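Local coordinates for protein Adp-heptose LPS heptosyltransferase II (Escherichia coli, PDB 1PSW) that transfers the second heptose from ADP-L-glycero-D-manno-heptose onto the heptosyl-Kdo2-lipid A module while the inner core of lipopolysaccharide is built, at residues A[166-176]-A[250-261]. Residues are numbered along the deposited sequence; the frame is centred on the assembly and turned at random.
Sequences EKSYTCNQFSL and TQLDQAVILIAA
Thr170 sits between Ile257 and Leu258 where the helical segments 166-173 and 252-260 cross at -109°, their axes 8.9 Å apart. Its two branches part company: CG2, anti to the backbone N, lies 3.7 Å from Leu258 CG, whereas OG1 turns back along its own helix to bond Glu166 O at 2.9 Å, from above the carbonyl plane. The bond satisfies the buried hydroxyl, and Ile257 CG2 packs 3.5 Å from OG1. Leu258 extends the apolar core, with CD2 against Cys171 SG and Leu176 CD1, and CD1 meeting the Phe174 ring obliquely. Thr250 CG2 covers one face of that ring in a CH-pi contact, 4.1 Å from the centroid, while the Gln254 amide stands at its edge, the two planes 74° apart. Gln254 OE1 accepts the backbone N-H of Gln251, the N-cap residue, on a lone pair, which leaves NE2 turned toward Gln173 OE1 in a weak bond of 3.1 Å.

The packing gives way to water at the Lys167 end. The extended Lys167 chain runs past Ala260 and Ala261; NZ is salt-bridged to Glu164, and two waters each bridge it to Ala260 O. A Schellman motif spanning Cys171 to Leu176, with Ser175 at C', ends helix 164-173 before strand 182-186, whose Met182 touches Cys171, Leu176 and Ala261. Helix 252-260 links parallel strands 243-245 and 264-268, consistent with the Rossmann-like C-terminal domain of a GT-B glycosyltransferase.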
ATOM      1  N   GLU A 166      -6.807 -12.040  15.726  1.00 20.87           N
ATOM      2  CA  GLU A 166      -7.388 -11.405  14.548  1.00 20.87           C
ATOM      3  C   GLU A 166      -7.269 -12.346  13.352  1.00 19.08           C
ATOM      4  O   GLU A 166      -8.239 -12.577  12.635  1.00 17.55           O
ATOM      5  CB  GLU A 166      -6.680 -10.076  14.238  1.00 23.44           C
ATOM      6  CG  GLU A 166      -6.869  -9.000  15.306  1.00 28.90           C
ATOM      7  CD  GLU A 166      -6.233  -7.667  14.928  1.00 29.64           C
ATOM      8  OE1 GLU A 166      -5.014  -7.635  14.666  1.00 29.68           O
ATOM      9  OE2 GLU A 166      -6.951  -6.646  14.899  1.00 32.76           O
ATOM     10  N   LYS A 167      -6.076 -12.891  13.141  1.00 19.60           N
ATOM     11  CA  LYS A 167      -5.860 -13.802  12.028  1.00 19.62           C
ATOM     12  C   LYS A 167      -6.793 -15.001  12.113  1.00 19.63           C
ATOM     13  O   LYS A 167      -7.394 -15.415  11.124  1.00 19.02           O
ATOM     14  CB  LYS A 167      -4.415 -14.309  12.011  1.00 19.67           C
ATOM     15  CG  LYS A 167      -3.352 -13.259  11.719  1.00 22.23           C
ATOM     16  CD  LYS A 167      -1.959 -13.890  11.830  1.00 25.02           C
ATOM     17  CE  LYS A 167      -0.866 -12.851  12.006  1.00 26.25           C
ATOM     18  NZ  LYS A 167       0.451 -13.483  12.290  1.00 25.72           N
ATOM     19  N   SER A 168      -6.909 -15.560  13.313  1.00 18.49           N
ATOM     20  CA  SER A 168      -7.756 -16.729  13.546  1.00 20.27           C
ATOM     21  C   SER A 168      -9.223 -16.497  13.163  1.00 19.01           C
ATOM     22  O   SER A 168      -9.794 -17.254  12.368  1.00 19.02           O
ATOM     23  CB  SER A 168      -7.653 -17.151  15.013  1.00 21.35           C
ATOM     24  OG  SER A 168      -8.250 -18.410  15.211  1.00 27.64           O
ATOM     25  N   TYR A 169      -9.833 -15.459  13.726  1.00 16.15           N
ATOM     26  CA  TYR A 169     -11.223 -15.162  13.422  1.00 15.40           C
ATOM     27  C   TYR A 169     -11.461 -14.820  11.957  1.00 15.69           C
ATOM     28  O   TYR A 169     -12.394 -15.319  11.331  1.00 15.59           O
ATOM     29  CB  TYR A 169     -11.750 -13.993  14.261  1.00 14.62           C
ATOM     30  CG  TYR A 169     -13.098 -13.520  13.757  1.00 17.61           C
ATOM     31  CD1 TYR A 169     -14.205 -14.375  13.789  1.00 17.38           C
ATOM     32  CD2 TYR A 169     -13.242 -12.282  13.126  1.00 16.22           C
ATOM     33  CE1 TYR A 169     -15.407 -14.017  13.194  1.00 16.18           C
ATOM     34  CE2 TYR A 169     -14.448 -11.914  12.529  1.00 15.59           C
ATOM     35  CZ  TYR A 169     -15.524 -12.792  12.564  1.00 17.29           C
ATOM     36  OH  TYR A 169     -16.719 -12.473  11.955  1.00 17.40           O
ATOM     37  N   THR A 170     -10.624 -13.946  11.415  1.00 14.46           N
ATOM     38  CA  THR A 170     -10.772 -13.509  10.036  1.00 14.59           C
ATOM     39  C   THR A 170     -10.649 -14.674   9.052  1.00 15.88           C
ATOM     40  O   THR A 170     -11.349 -14.698   8.045  1.00 15.79           O
ATOM     41  CB  THR A 170      -9.771 -12.367   9.731  1.00 13.64           C
ATOM     42  OG1 THR A 170      -9.975 -11.301  10.670  1.00 14.43           O
ATOM     43  CG2 THR A 170      -9.999 -11.813   8.344  1.00 14.75           C
ATOM     44  N   CYS A 171      -9.783 -15.643   9.348  1.00 16.02           N
ATOM     45  CA  CYS A 171      -9.675 -16.796   8.466  1.00 17.31           C
ATOM     46  C   CYS A 171     -11.004 -17.554   8.467  1.00 18.70           C
ATOM     47  O   CYS A 171     -11.446 -18.039   7.423  1.00 18.72           O
ATOM     48  CB  CYS A 171      -8.531 -17.719   8.891  1.00 16.79           C
ATOM     49  SG  CYS A 171      -6.916 -17.119   8.307  1.00 23.02           S
ATOM     50  N   ASN A 172     -11.643 -17.671   9.631  1.00 16.90           N
ATOM     51  CA  ASN A 172     -12.938 -18.355   9.688  1.00 16.99           C
ATOM     52  C   ASN A 172     -14.023 -17.499   9.021  1.00 17.71           C
ATOM     53  O   ASN A 172     -14.936 -18.026   8.392  1.00 18.61           O
ATOM     54  CB  ASN A 172     -13.361 -18.664  11.135  1.00 17.24           C
ATOM     55  CG  ASN A 172     -12.550 -19.783  11.765  1.00 19.14           C
ATOM     56  OD1 ASN A 172     -12.220 -20.782  11.113  1.00 18.92           O
ATOM     57  ND2 ASN A 172     -12.243 -19.631  13.047  1.00 18.03           N
ATOM     58  N   GLN A 173     -13.926 -16.183   9.173  1.00 16.17           N
ATOM     59  CA  GLN A 173     -14.893 -15.263   8.580  1.00 16.69           C
ATOM     60  C   GLN A 173     -14.933 -15.429   7.062  1.00 17.37           C
ATOM     61  O   GLN A 173     -15.953 -15.181   6.424  1.00 18.09           O
ATOM     62  CB  GLN A 173     -14.506 -13.834   8.961  1.00 16.13           C
ATOM     63  CG  GLN A 173     -15.287 -12.702   8.326  1.00 17.38           C
ATOM     64  CD  GLN A 173     -14.941 -11.391   9.005  1.00 15.24           C
ATOM     65  OE1 GLN A 173     -13.773 -10.991   9.048  1.00 15.68           O
ATOM     66  NE2 GLN A 173     -15.947 -10.715   9.536  1.00 13.52           N
ATOM     67  N   PHE A 174     -13.819 -15.860   6.485  1.00 17.19           N
ATOM     68  CA  PHE A 174     -13.764 -16.050   5.050  1.00 18.65           C
ATOM     69  C   PHE A 174     -13.711 -17.516   4.628  1.00 19.21           C
ATOM     70  O   PHE A 174     -13.274 -17.854   3.530  1.00 20.20           O
ATOM     71  CB  PHE A 174     -12.610 -15.220   4.485  1.00 17.06           C
ATOM     72  CG  PHE A 174     -12.932 -13.759   4.410  1.00 16.37           C
ATOM     73  CD1 PHE A 174     -13.685 -13.266   3.348  1.00 15.62           C
ATOM     74  CD2 PHE A 174     -12.590 -12.895   5.451  1.00 13.86           C
ATOM     75  CE1 PHE A 174     -14.097 -11.934   3.325  1.00 16.10           C
ATOM     76  CE2 PHE A 174     -12.996 -11.562   5.437  1.00 13.49           C
ATOM     77  CZ  PHE A 174     -13.753 -11.085   4.377  1.00 16.88           C
ATOM     78  N   SER A 175     -14.183 -18.378   5.524  1.00 19.10           N
ATOM     79  CA  SER A 175     -14.261 -19.811   5.275  1.00 21.73           C
ATOM     80  C   SER A 175     -12.963 -20.460   4.832  1.00 21.73           C
ATOM     81  O   SER A 175     -12.962 -21.325   3.953  1.00 20.05           O
ATOM     82  CB  SER A 175     -15.344 -20.087   4.234  1.00 21.89           C
ATOM     83  OG  SER A 175     -16.592 -19.591   4.666  1.00 25.79           O
ATOM     84  N   LEU A 176     -11.861 -20.041   5.441  1.00 20.72           N
ATOM     85  CA  LEU A 176     -10.566 -20.603   5.109  1.00 22.85           C
ATOM     86  C   LEU A 176     -10.218 -21.717   6.083  1.00 23.59           C
ATOM     87  O   LEU A 176     -10.465 -21.604   7.285  1.00 23.77           O
ATOM     88  CB  LEU A 176      -9.485 -19.521   5.154  1.00 21.54           C
ATOM     89  CG  LEU A 176      -9.625 -18.418   4.105  1.00 23.02           C
ATOM     90  CD1 LEU A 176      -8.561 -17.351   4.326  1.00 21.89           C
ATOM     91  CD2 LEU A 176      -9.496 -19.024   2.713  1.00 23.09           C
ATOM     92  N   THR A 250     -13.261  -8.595   0.504  1.00 24.22           N
ATOM     93  CA  THR A 250     -12.736  -8.057   1.749  1.00 22.67           C
ATOM     94  C   THR A 250     -12.631  -6.539   1.776  1.00 22.86           C
ATOM     95  O   THR A 250     -12.559  -5.888   0.730  1.00 21.25           O
ATOM     96  CB  THR A 250     -11.305  -8.565   1.985  1.00 23.51           C
ATOM     97  OG1 THR A 250     -10.442  -7.966   1.006  1.00 21.23           O
ATOM     98  CG2 THR A 250     -11.226 -10.084   1.837  1.00 22.77           C
ATOM     99  N   GLN A 251     -12.608  -5.986   2.987  1.00 22.05           N
ATOM    100  CA  GLN A 251     -12.405  -4.557   3.192  1.00 20.71           C
ATOM    101  C   GLN A 251     -10.898  -4.527   3.460  1.00 20.41           C
ATOM    102  O   GLN A 251     -10.325  -5.559   3.822  1.00 19.06           O
ATOM    103  CB  GLN A 251     -13.181  -4.064   4.419  1.00 23.17           C
ATOM    104  CG  GLN A 251     -14.687  -3.957   4.201  1.00 23.21           C
ATOM    105  CD  GLN A 251     -15.039  -2.954   3.117  1.00 28.65           C
ATOM    106  OE1 GLN A 251     -14.777  -1.761   3.250  1.00 31.41           O
ATOM    107  NE2 GLN A 251     -15.627  -3.438   2.033  1.00 33.08           N
ATOM    108  N   LEU A 252     -10.247  -3.377   3.297  1.00 21.31           N
ATOM    109  CA  LEU A 252      -8.797  -3.297   3.507  1.00 21.57           C
ATOM    110  C   LEU A 252      -8.300  -3.816   4.856  1.00 21.09           C
ATOM    111  O   LEU A 252      -7.216  -4.401   4.935  1.00 20.06           O
ATOM    112  CB  LEU A 252      -8.305  -1.857   3.311  1.00 23.41           C
ATOM    113  CG  LEU A 252      -8.366  -1.333   1.874  1.00 25.98           C
ATOM    114  CD1 LEU A 252      -7.979   0.140   1.816  1.00 25.93           C
ATOM    115  CD2 LEU A 252      -7.434  -2.164   1.016  1.00 25.74           C
ATOM    116  N   ASP A 253      -9.082  -3.606   5.912  1.00 19.36           N
ATOM    117  CA  ASP A 253      -8.669  -4.074   7.224  1.00 18.56           C
ATOM    118  C   ASP A 253      -8.640  -5.602   7.245  1.00 17.80           C
ATOM    119  O   ASP A 253      -7.722  -6.197   7.795  1.00 18.28           O
ATOM    120  CB  ASP A 253      -9.575  -3.477   8.326  1.00 19.98           C
ATOM    121  CG  ASP A 253     -11.036  -3.908   8.217  1.00 22.84           C
ATOM    122  OD1 ASP A 253     -11.564  -4.042   7.096  1.00 22.62           O
ATOM    123  OD2 ASP A 253     -11.659  -4.092   9.283  1.00 26.08           O
ATOM    124  N   GLN A 254      -9.617  -6.238   6.608  1.00 17.80           N
ATOM    125  CA  GLN A 254      -9.641  -7.687   6.561  1.00 16.77           C
ATOM    126  C   GLN A 254      -8.519  -8.199   5.657  1.00 17.26           C
ATOM    127  O   GLN A 254      -7.924  -9.245   5.928  1.00 17.69           O
ATOM    128  CB  GLN A 254     -10.987  -8.165   6.046  1.00 16.91           C
ATOM    129  CG  GLN A 254     -12.119  -7.767   6.952  1.00 16.90           C
ATOM    130  CD  GLN A 254     -13.469  -8.000   6.331  1.00 16.50           C
ATOM    131  OE1 GLN A 254     -13.737  -7.551   5.217  1.00 17.04           O
ATOM    132  NE2 GLN A 254     -14.334  -8.705   7.050  1.00 15.57           N
ATOM    133  N   ALA A 255      -8.235  -7.467   4.583  1.00 15.35           N
ATOM    134  CA  ALA A 255      -7.163  -7.853   3.673  1.00 15.61           C
ATOM    135  C   ALA A 255      -5.824  -7.829   4.407  1.00 14.58           C
ATOM    136  O   ALA A 255      -5.003  -8.731   4.244  1.00 15.67           O
ATOM    137  CB  ALA A 255      -7.122  -6.907   2.469  1.00 15.55           C
ATOM    138  N   VAL A 256      -5.606  -6.789   5.211  1.00 14.11           N
ATOM    139  CA  VAL A 256      -4.368  -6.653   5.978  1.00 15.28           C
ATOM    140  C   VAL A 256      -4.174  -7.867   6.884  1.00 16.18           C
ATOM    141  O   VAL A 256      -3.096  -8.449   6.944  1.00 15.15           O
ATOM    142  CB  VAL A 256      -4.397  -5.400   6.865  1.00 16.25           C
ATOM    143  CG1 VAL A 256      -3.274  -5.464   7.879  1.00 13.87           C
ATOM    144  CG2 VAL A 256      -4.254  -4.144   5.990  1.00 15.14           C
ATOM    145  N   ILE A 257      -5.234  -8.235   7.595  1.00 15.23           N
ATOM    146  CA  ILE A 257      -5.200  -9.372   8.506  1.00 14.27           C
ATOM    147  C   ILE A 257      -4.888 -10.680   7.769  1.00 13.38           C
ATOM    148  O   ILE A 257      -3.995 -11.417   8.162  1.00 14.68           O
ATOM    149  CB  ILE A 257      -6.555  -9.509   9.262  1.00 14.36           C
ATOM    150  CG1 ILE A 257      -6.763  -8.294  10.180  1.00 15.72           C
ATOM    151  CG2 ILE A 257      -6.569 -10.806  10.067  1.00 14.26           C
ATOM    152  CD1 ILE A 257      -8.195  -8.111  10.666  1.00 16.70           C
ATOM    153  N   LEU A 258      -5.609 -10.941   6.682  1.00 13.78           N
ATOM    154  CA  LEU A 258      -5.396 -12.175   5.911  1.00 15.33           C
ATOM    155  C   LEU A 258      -4.002 -12.271   5.285  1.00 14.68           C
ATOM    156  O   LEU A 258      -3.407 -13.347   5.233  1.00 15.51           O
ATOM    157  CB  LEU A 258      -6.473 -12.319   4.831  1.00 14.89           C
ATOM    158  CG  LEU A 258      -7.878 -12.594   5.388  1.00 18.27           C
ATOM    159  CD1 LEU A 258      -8.919 -12.550   4.275  1.00 20.90           C
ATOM    160  CD2 LEU A 258      -7.903 -13.952   6.086  1.00 17.86           C
ATOM    161  N   ILE A 259      -3.503 -11.149   4.782  1.00 15.16           N
ATOM    162  CA  ILE A 259      -2.169 -11.122   4.212  1.00 16.02           C
ATOM    163  C   ILE A 259      -1.166 -11.482   5.320  1.00 16.68           C
ATOM    164  O   ILE A 259      -0.233 -12.260   5.104  1.00 16.81           O
ATOM    165  CB  ILE A 259      -1.861  -9.721   3.611  1.00 16.83           C
ATOM    166  CG1 ILE A 259      -2.637  -9.565   2.299  1.00 17.32           C
ATOM    167  CG2 ILE A 259      -0.344  -9.553   3.367  1.00 16.16           C
ATOM    168  CD1 ILE A 259      -2.596  -8.171   1.696  1.00 18.97           C
ATOM    169  N   ALA A 260      -1.378 -10.941   6.513  1.00 15.46           N
ATOM    170  CA  ALA A 260      -0.498 -11.224   7.641  1.00 16.89           C
ATOM    171  C   ALA A 260      -0.506 -12.722   7.967  1.00 17.09           C
ATOM    172  O   ALA A 260       0.494 -13.264   8.422  1.00 18.48           O
ATOM    173  CB  ALA A 260      -0.956 -10.420   8.864  1.00 14.40           C
ATOM    174  N   ALA A 261      -1.636 -13.389   7.727  1.00 17.55           N
ATOM    175  CA  ALA A 261      -1.762 -14.818   8.018  1.00 18.53           C
ATOM    176  C   ALA A 261      -1.107 -15.728   6.976  1.00 17.79           C
ATOM    177  O   ALA A 261      -0.992 -16.930   7.188  1.00 21.47           O
ATOM    178  CB  ALA A 261      -3.233 -15.183   8.181  1.00 17.47           C
TER
HETATM  179  O   HOH W   1       0.864 -15.503  10.452  1.00 31.66           O
HETATM  180  O   HOH W   2       2.344 -12.209  10.318  1.00 36.53           O